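Local coordinates for aerotolerance-related membrane protein (Bacteroides fragilis, PDB 4JDU) that binds calcium through the von Willebrand factor type A domain of a membrane protein, and probably has a role in aerotolerance, at residues G8-M21 against T103-D117. The protein carries 6 engineered substitutions. Residues are numbered along the deposited sequence; the frame is centred on the assembly and turned at random. Where two conformers were deposited one is given.
With CA (calcium ion), chain C.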
ATOM      1  N   GLY A   8      -2.029  10.712  19.617  1.00 46.90           N
ATOM      2  CA  GLY A   8      -2.541  10.030  18.441  1.00 47.66           C
ATOM      3  C   GLY A   8      -1.928  10.532  17.147  1.00 43.58           C
ATOM      4  O   GLY A   8      -1.557  11.700  17.037  1.00 47.47           O
ATOM      5  N   VAL A   9      -1.820   9.638  16.168  1.00 33.96           N
ATOM      6  CA  VAL A   9      -1.263   9.963  14.859  1.00 34.04           C
ATOM      7  C   VAL A   9      -2.335   9.716  13.805  1.00 36.48           C
ATOM      8  O   VAL A   9      -3.207   8.873  13.999  1.00 36.13           O
ATOM      9  CB  VAL A   9      -0.032   9.075  14.568  1.00 29.98           C
ATOM     10  CG1 VAL A   9       0.543   9.324  13.168  1.00 30.94           C
ATOM     11  CG2 VAL A   9       1.026   9.295  15.625  1.00 30.79           C
ATOM     12  N   GLU A  10      -2.295  10.457  12.702  1.00 22.75           N
ATOM     13  CA  GLU A  10      -3.166  10.160  11.574  1.00 20.76           C
ATOM     14  C   GLU A  10      -2.402   9.295  10.582  1.00 20.37           C
ATOM     15  O   GLU A  10      -1.270   9.616  10.217  1.00 23.31           O
ATOM     16  CB  GLU A  10      -3.660  11.446  10.903  1.00 21.83           C
ATOM     17  CG  GLU A  10      -4.588  12.253  11.791  1.00 22.50           C
ATOM     18  CD  GLU A  10      -5.211  13.429  11.077  1.00 23.90           C
ATOM     19  OE1 GLU A  10      -5.010  13.564   9.851  1.00 23.95           O
ATOM     20  OE2 GLU A  10      -5.905  14.221  11.750  1.00 32.75           O
ATOM     21  N   VAL A  11      -3.007   8.184  10.168  1.00 18.30           N
ATOM     22  CA  VAL A  11      -2.337   7.248   9.271  1.00 18.60           C
ATOM     23  C   VAL A  11      -3.158   7.048   8.005  1.00 18.45           C
ATOM     24  O   VAL A  11      -4.309   6.615   8.070  1.00 19.96           O
ATOM     25  CB  VAL A  11      -2.126   5.873   9.951  1.00 19.08           C
ATOM     26  CG1 VAL A  11      -1.425   4.898   9.002  1.00 20.99           C
ATOM     27  CG2 VAL A  11      -1.331   6.035  11.238  1.00 20.89           C
HETATM   28  N   MSE A  12      -2.582   7.370   6.853  1.00 15.73           N
HETATM   29  CA  MSE A  12      -3.264   7.113   5.593  0.51 13.53           C
HETATM   30  C   MSE A  12      -2.645   5.907   4.916  1.00 14.38           C
HETATM   31  O   MSE A  12      -1.460   5.916   4.544  1.00 15.19           O
HETATM   32  CB  MSE A  12      -3.208   8.324   4.657  0.51 17.62           C
HETATM   33  CG  MSE A  12      -3.835   8.052   3.306  0.51 13.30           C
HETATM   34 SE   MSE A  12      -5.715   7.560   3.450  0.51 21.50          SE
HETATM   35  CE  MSE A  12      -6.388   9.176   4.267  0.51 22.40           C
ATOM     36  N   ILE A  13      -3.456   4.862   4.782  0.52 12.54           N
ATOM     37  CA  ILE A  13      -3.057   3.669   4.054  0.52 13.72           C
ATOM     38  C   ILE A  13      -3.231   3.934   2.567  0.52 14.43           C
ATOM     39  O   ILE A  13      -4.257   4.460   2.135  0.52 13.22           O
ATOM     40  CB  ILE A  13      -3.938   2.464   4.435  0.52 14.84           C
ATOM     41  CG1 ILE A  13      -3.932   2.244   5.947  0.52 18.24           C
ATOM     42  CG2 ILE A  13      -3.473   1.208   3.707  0.52 16.75           C
ATOM     43  CD1 ILE A  13      -2.564   1.890   6.506  0.52 17.48           C
ATOM     44  N   ALA A  14      -2.224   3.587   1.775  1.00 13.89           N
ATOM     45  CA  ALA A  14      -2.374   3.605   0.323  1.00 11.98           C
ATOM     46  C   ALA A  14      -2.140   2.190  -0.184  1.00 12.14           C
ATOM     47  O   ALA A  14      -1.000   1.715  -0.192  1.00 13.77           O
ATOM     48  CB  ALA A  14      -1.395   4.590  -0.318  1.00 14.52           C
ATOM     49  N   LEU A  15      -3.221   1.520  -0.571  1.00 13.83           N
ATOM     50  CA  LEU A  15      -3.168   0.109  -0.948  1.00 12.19           C
ATOM     51  C   LEU A  15      -3.193  -0.072  -2.452  1.00 12.56           C
ATOM     52  O   LEU A  15      -4.135   0.354  -3.121  1.00 12.97           O
ATOM     53  CB  LEU A  15      -4.337  -0.655  -0.326  1.00 14.34           C
ATOM     54  CG  LEU A  15      -4.533  -2.117  -0.760  1.00 12.97           C
ATOM     55  CD1 LEU A  15      -3.380  -2.989  -0.298  1.00 15.17           C
ATOM     56  CD2 LEU A  15      -5.824  -2.614  -0.176  1.00 14.94           C
ATOM     57  N   ASP A  16      -2.155  -0.716  -2.970  1.00 14.42           N
ATOM     58  CA  ASP A  16      -2.079  -1.128  -4.371  1.00 12.89           C
ATOM     59  C   ASP A  16      -3.124  -2.216  -4.647  1.00 14.65           C
ATOM     60  O   ASP A  16      -3.070  -3.290  -4.045  1.00 15.28           O
ATOM     61  CB  ASP A  16      -0.671  -1.700  -4.596  1.00 13.42           C
ATOM     62  CG  ASP A  16      -0.306  -1.857  -6.056  1.00 16.59           C
ATOM     63  OD1 ASP A  16      -1.198  -2.089  -6.896  1.00 15.84           O
ATOM     64  OD2 ASP A  16       0.912  -1.780  -6.357  1.00 18.68           O
ATOM     65  N   ILE A  17      -4.069  -1.943  -5.543  1.00 12.52           N
ATOM     66  CA  ILE A  17      -5.032  -2.964  -5.967  1.00 14.04           C
ATOM     67  C   ILE A  17      -4.909  -3.266  -7.462  1.00 14.86           C
ATOM     68  O   ILE A  17      -5.847  -3.766  -8.103  1.00 15.49           O
ATOM     69  CB  ILE A  17      -6.483  -2.613  -5.568  1.00 12.65           C
ATOM     70  CG1 ILE A  17      -6.971  -1.342  -6.268  1.00 13.19           C
ATOM     71  CG2 ILE A  17      -6.580  -2.470  -4.043  1.00 14.11           C
ATOM     72  CD1 ILE A  17      -8.490  -1.178  -6.160  1.00 16.08           C
ATOM     73  N   SER A  18      -3.724  -2.987  -8.003  1.00 15.36           N
ATOM     74  CA  SER A  18      -3.442  -3.281  -9.403  1.00 16.30           C
ATOM     75  C   SER A  18      -3.382  -4.779  -9.629  1.00 15.96           C
ATOM     76  O   SER A  18      -3.284  -5.570  -8.686  1.00 15.23           O
ATOM     77  CB  SER A  18      -2.143  -2.605  -9.858  1.00 20.48           C
ATOM     78  OG  SER A  18      -0.994  -3.166  -9.236  1.00 19.44           O
ATOM     79  N   ASN A  19      -3.422  -5.168 -10.895  1.00 17.08           N
ATOM     80  CA  ASN A  19      -3.541  -6.576 -11.240  0.51 17.15           C
ATOM     81  C   ASN A  19      -2.402  -7.450 -10.708  1.00 16.43           C
ATOM     82  O   ASN A  19      -2.624  -8.598 -10.349  1.00 15.68           O
ATOM     83  CB  ASN A  19      -3.706  -6.749 -12.750  0.51 20.36           C
ATOM     84  CG  ASN A  19      -4.943  -7.546 -13.103  0.51 28.77           C
ATOM     85  OD1 ASN A  19      -4.898  -8.773 -13.181  0.51 31.70           O
ATOM     86  ND2 ASN A  19      -6.062  -6.858 -13.286  0.51 32.57           N
ATOM     87  N   SER A  20      -1.191  -6.906 -10.629  1.00 16.00           N
ATOM     88  CA  SER A  20      -0.065  -7.711 -10.150  1.00 14.74           C
ATOM     89  C   SER A  20      -0.237  -8.173  -8.699  1.00 15.31           C
ATOM     90  O   SER A  20       0.385  -9.149  -8.274  1.00 15.40           O
ATOM     91  CB  SER A  20       1.261  -6.969 -10.321  1.00 17.24           C
ATOM     92  OG  SER A  20       1.253  -5.765  -9.576  1.00 16.50           O
HETATM   93  N   MSE A  21      -1.065  -7.462  -7.935  1.00 14.30           N
HETATM   94  CA  MSE A  21      -1.318  -7.840  -6.543  1.00 16.07           C
HETATM   95  C   MSE A  21      -2.103  -9.143  -6.415  1.00 13.90           C
HETATM   96  O   MSE A  21      -2.219  -9.703  -5.319  1.00 14.00           O
HETATM   97  CB  MSE A  21      -2.005  -6.687  -5.799  1.00 10.61           C
HETATM   98  CG  MSE A  21      -1.131  -5.427  -5.744  1.00 16.15           C
HETATM   99 SE   MSE A  21       0.324  -5.604  -4.458  0.75 16.19          SE
HETATM  100  CE  MSE A  21      -0.755  -5.478  -2.830  1.00 15.64           C
ATOM    101  N   THR A 103      -6.191  15.626   8.148  1.00 25.54           N
ATOM    102  CA  THR A 103      -6.979  16.714   8.720  1.00 27.99           C
ATOM    103  C   THR A 103      -6.076  17.882   9.101  1.00 29.28           C
ATOM    104  O   THR A 103      -4.902  17.694   9.405  1.00 29.23           O
ATOM    105  CB  THR A 103      -7.771  16.287   9.976  1.00 28.59           C
ATOM    106  OG1 THR A 103      -6.920  16.330  11.127  1.00 33.74           O
ATOM    107  CG2 THR A 103      -8.316  14.897   9.814  1.00 30.47           C
ATOM    108  N   PRO A 104      -6.621  19.101   9.090  1.00 32.97           N
ATOM    109  CA  PRO A 104      -5.809  20.248   9.519  1.00 37.44           C
ATOM    110  C   PRO A 104      -5.463  20.259  11.016  1.00 43.92           C
ATOM    111  O   PRO A 104      -4.766  21.174  11.445  1.00 50.14           O
ATOM    112  CB  PRO A 104      -6.693  21.450   9.165  1.00 42.66           C
ATOM    113  CG  PRO A 104      -8.077  20.903   9.044  1.00 42.14           C
ATOM    114  CD  PRO A 104      -7.914  19.514   8.519  1.00 38.88           C
ATOM    115  N   GLN A 105      -5.914  19.262  11.778  1.00 53.80           N
ATOM    116  CA  GLN A 105      -5.763  19.254  13.240  1.00 55.38           C
ATOM    117  C   GLN A 105      -4.345  19.574  13.719  1.00 54.62           C
ATOM    118  O   GLN A 105      -3.378  18.932  13.308  1.00 47.54           O
ATOM    119  CB  GLN A 105      -6.256  17.928  13.838  1.00 55.65           C
ATOM    120  CG  GLN A 105      -6.955  18.097  15.187  1.00 63.52           C
ATOM    121  CD  GLN A 105      -7.965  17.000  15.476  1.00 65.58           C
ATOM    122  OE1 GLN A 105      -7.616  15.821  15.565  1.00 63.24           O
ATOM    123  NE2 GLN A 105      -9.228  17.387  15.627  1.00 65.92           N
ATOM    124  N   GLU A 106      -4.240  20.573  14.592  1.00 53.99           N
ATOM    125  CA  GLU A 106      -2.954  21.147  14.981  1.00 51.47           C
ATOM    126  C   GLU A 106      -2.004  20.179  15.680  1.00 46.18           C
ATOM    127  O   GLU A 106      -2.390  19.477  16.614  1.00 48.52           O
ATOM    128  CB  GLU A 106      -3.170  22.376  15.870  1.00 55.74           C
ATOM    129  N   GLY A 107      -0.756  20.164  15.220  1.00 43.03           N
ATOM    130  CA  GLY A 107       0.307  19.433  15.886  1.00 43.36           C
ATOM    131  C   GLY A 107       0.033  17.950  16.046  1.00 46.82           C
ATOM    132  O   GLY A 107       0.198  17.388  17.130  1.00 52.63           O
ATOM    133  N   VAL A 108      -0.410  17.317  14.970  1.00 40.74           N
ATOM    134  CA  VAL A 108      -0.630  15.877  14.985  1.00 43.23           C
ATOM    135  C   VAL A 108       0.335  15.204  14.024  1.00 37.42           C
ATOM    136  O   VAL A 108       0.640  15.741  12.955  1.00 42.11           O
ATOM    137  CB  VAL A 108      -2.101  15.503  14.646  1.00 40.77           C
ATOM    138  CG1 VAL A 108      -2.454  15.880  13.212  1.00 38.52           C
ATOM    139  CG2 VAL A 108      -2.349  14.023  14.889  1.00 44.90           C
ATOM    140  N   GLY A 109       0.838  14.038  14.411  1.00 33.40           N
ATOM    141  CA  GLY A 109       1.688  13.269  13.526  1.00 30.20           C
ATOM    142  C   GLY A 109       0.912  12.791  12.317  1.00 29.36           C
ATOM    143  O   GLY A 109      -0.285  12.497  12.409  1.00 25.97           O
ATOM    144  N   ARG A 110       1.584  12.739  11.173  1.00 23.47           N
ATOM    145  CA  ARG A 110       0.965  12.246   9.950  1.00 21.48           C
ATOM    146  C   ARG A 110       1.886  11.212   9.309  1.00 23.11           C
ATOM    147  O   ARG A 110       3.074  11.469   9.099  1.00 21.23           O
ATOM    148  CB  ARG A 110       0.714  13.384   8.956  1.00 20.99           C
ATOM    149  CG  ARG A 110      -0.109  14.568   9.463  1.00 23.16           C
ATOM    150  CD  ARG A 110      -0.065  15.680   8.398  1.00 31.49           C
ATOM    151  NE  ARG A 110      -0.788  16.939   8.638  1.00 47.65           N
ATOM    152  CZ  ARG A 110      -1.946  17.106   9.284  1.00 52.92           C
ATOM    153  NH1 ARG A 110      -2.602  16.093   9.842  1.00 54.81           N
ATOM    154  NH2 ARG A 110      -2.452  18.332   9.381  1.00 47.60           N
ATOM    155  N   ALA A 111       1.340  10.044   8.997  1.00 17.76           N
ATOM    156  CA  ALA A 111       2.117   8.984   8.356  1.00 17.58           C
ATOM    157  C   ALA A 111       1.343   8.364   7.213  1.00 16.03           C
ATOM    158  O   ALA A 111       0.133   8.154   7.311  1.00 17.00           O
ATOM    159  CB  ALA A 111       2.493   7.910   9.371  1.00 20.14           C
ATOM    160  N   ILE A 112       2.053   8.074   6.129  1.00 14.96           N
ATOM    161  CA  ILE A 112       1.494   7.358   4.991  1.00 13.18           C
ATOM    162  C   ILE A 112       2.096   5.971   4.986  1.00 13.44           C
ATOM    163  O   ILE A 112       3.297   5.815   5.212  1.00 14.73           O
ATOM    164  CB  ILE A 112       1.821   8.075   3.670  1.00 13.47           C
ATOM    165  CG1 ILE A 112       1.188   9.473   3.659  1.00 16.54           C
ATOM    166  CG2 ILE A 112       1.374   7.240   2.464  1.00 15.15           C
ATOM    167  CD1 ILE A 112       1.621  10.335   2.492  1.00 16.46           C
ATOM    168  N   VAL A 113       1.256   4.962   4.777  1.00 13.19           N
ATOM    169  CA  VAL A 113       1.741   3.586   4.663  1.00 12.40           C
ATOM    170  C   VAL A 113       1.336   3.037   3.305  1.00 13.07           C
ATOM    171  O   VAL A 113       0.158   2.759   3.067  1.00 14.50           O
ATOM    172  CB  VAL A 113       1.180   2.689   5.786  1.00 13.86           C
ATOM    173  CG1 VAL A 113       1.726   1.262   5.656  1.00 16.19           C
ATOM    174  CG2 VAL A 113       1.517   3.263   7.160  1.00 15.87           C
ATOM    175  N   VAL A 114       2.309   2.944   2.404  1.00 13.49           N
ATOM    176  CA  VAL A 114       2.082   2.399   1.068  1.00 13.56           C
ATOM    177  C   VAL A 114       2.273   0.889   1.107  1.00 12.40           C
ATOM    178  O   VAL A 114       3.306   0.414   1.579  1.00 14.36           O
ATOM    179  CB  VAL A 114       3.052   3.012   0.037  1.00 13.46           C
ATOM    180  CG1 VAL A 114       2.726   2.517  -1.357  1.00 16.04           C
ATOM    181  CG2 VAL A 114       2.982   4.541   0.073  1.00 13.98           C
ATOM    182  N   ILE A 115       1.270   0.142   0.637  1.00 11.91           N
ATOM    183  CA  ILE A 115       1.325  -1.322   0.600  1.00 12.51           C
ATOM    184  C   ILE A 115       1.244  -1.783  -0.854  1.00 12.76           C
ATOM    185  O   ILE A 115       0.239  -1.579  -1.533  1.00 13.85           O
ATOM    186  CB  ILE A 115       0.208  -1.946   1.457  1.00 14.05           C
ATOM    187  CG1 ILE A 115       0.218  -1.290   2.843  1.00 18.03           C
ATOM    188  CG2 ILE A 115       0.390  -3.445   1.574  1.00 17.54           C
ATOM    189  CD1 ILE A 115      -0.807  -1.830   3.798  1.00 19.08           C
ATOM    190  N   THR A 116       2.324  -2.386  -1.341  1.00 14.34           N
ATOM    191  CA  THR A 116       2.498  -2.562  -2.776  1.00 13.66           C
ATOM    192  C   THR A 116       3.557  -3.612  -3.063  1.00 13.86           C
ATOM    193  O   THR A 116       4.356  -3.936  -2.192  1.00 16.20           O
ATOM    194  CB  THR A 116       2.927  -1.211  -3.430  1.00 13.74           C
ATOM    195  OG1 THR A 116       3.036  -1.355  -4.849  1.00 14.29           O
ATOM    196  CG2 THR A 116       4.278  -0.716  -2.863  1.00 14.32           C
ATOM    197  N   ASP A 117       3.571  -4.133  -4.287  1.00 15.00           N
ATOM    198  CA  ASP A 117       4.675  -4.984  -4.726  1.00 16.69           C
ATOM    199  C   ASP A 117       5.764  -4.126  -5.375  1.00 17.53           C
ATOM    200  O   ASP A 117       6.803  -4.636  -5.815  1.00 21.19           O
ATOM    201  CB  ASP A 117       4.184  -6.097  -5.654  1.00 18.09           C
ATOM    202  CG  ASP A 117       3.376  -5.579  -6.831  1.00 18.61           C
ATOM    203  OD1 ASP A 117       3.597  -4.421  -7.258  1.00 19.05           O
ATOM    204  OD2 ASP A 117       2.532  -6.345  -7.339  1.00 19.03           O
TER
HETATM  205 CA    CA C 302       1.072  -3.472 -10.181  0.54 16.09          CA
HETATM  206  O   HOH W   1      -6.371  13.896  14.422  1.00 35.51           O
HETATM  207  O   HOH W   2      -0.318  -4.451 -12.207  1.00 30.70           O
HETATM  208  O   HOH W   3       2.761  -4.177 -11.834  1.00 52.55           O
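Strands 9-16 and 109-116 run parallel, 19° apart, in a register that pairs E10 with R110 and L15 with I115; E10, M12, A14 and D16 carry the strand 9-16 side of seven N-H...O=C bonds. The backbones of V9, V11 and I13 bond to strand 49-55. On the face of V11, I13 and L15, V11 CG1 meets V113 CG2 at 3.8 Å, and in one of its two conformers I13 sets CD1 beside V113 CB. Helix 37-43 packs over this layer through I38; helix 91-99 lies against M12, I112 and V114 on the opposite face. At the N-terminal end the E10 side chain, extended beyond CG, brings its carboxylate to T103: OE1 takes the T103 backbone N on its syn lone pair (2.9 Å), and OE2 takes OG1 at a doubtfully short 2.4 Å. R110 runs beside E10 and adds a long salt bridge, NH1 to OE1 3.5 Å, its guanidinium turned 49° from the carboxylate. A water links E10 OE2 to Q105 OE1. At the other end D16, with CG anti to its backbone N (chi1 -166°), swings toward strand 109-116: OD2 accepts from T116 OG1 (2.6 Å) on its anti lone pair, while OD1 accepts S18 N, closing an Asx turn, and S18 OG as well. D117 OD2 holds S20 OG at 2.6 Å from its syn side and is also salt-bridged to R30. The bent M21 side chain brings SE to 3.6 Å from D117 N, a buried N-H with no hydrogen-bond partner in the model. S18 OG and S20 OG bind the calcium, with T89 and two waters. Here D16 and D117 act from the second shell, holding the serine hydroxyls, though D117 is also a known calcium ligand of this protein: the DxSxS metal-ion-dependent adhesion site, at the C-terminal edge of the parallel strands in a Rossmann-like vWA fold.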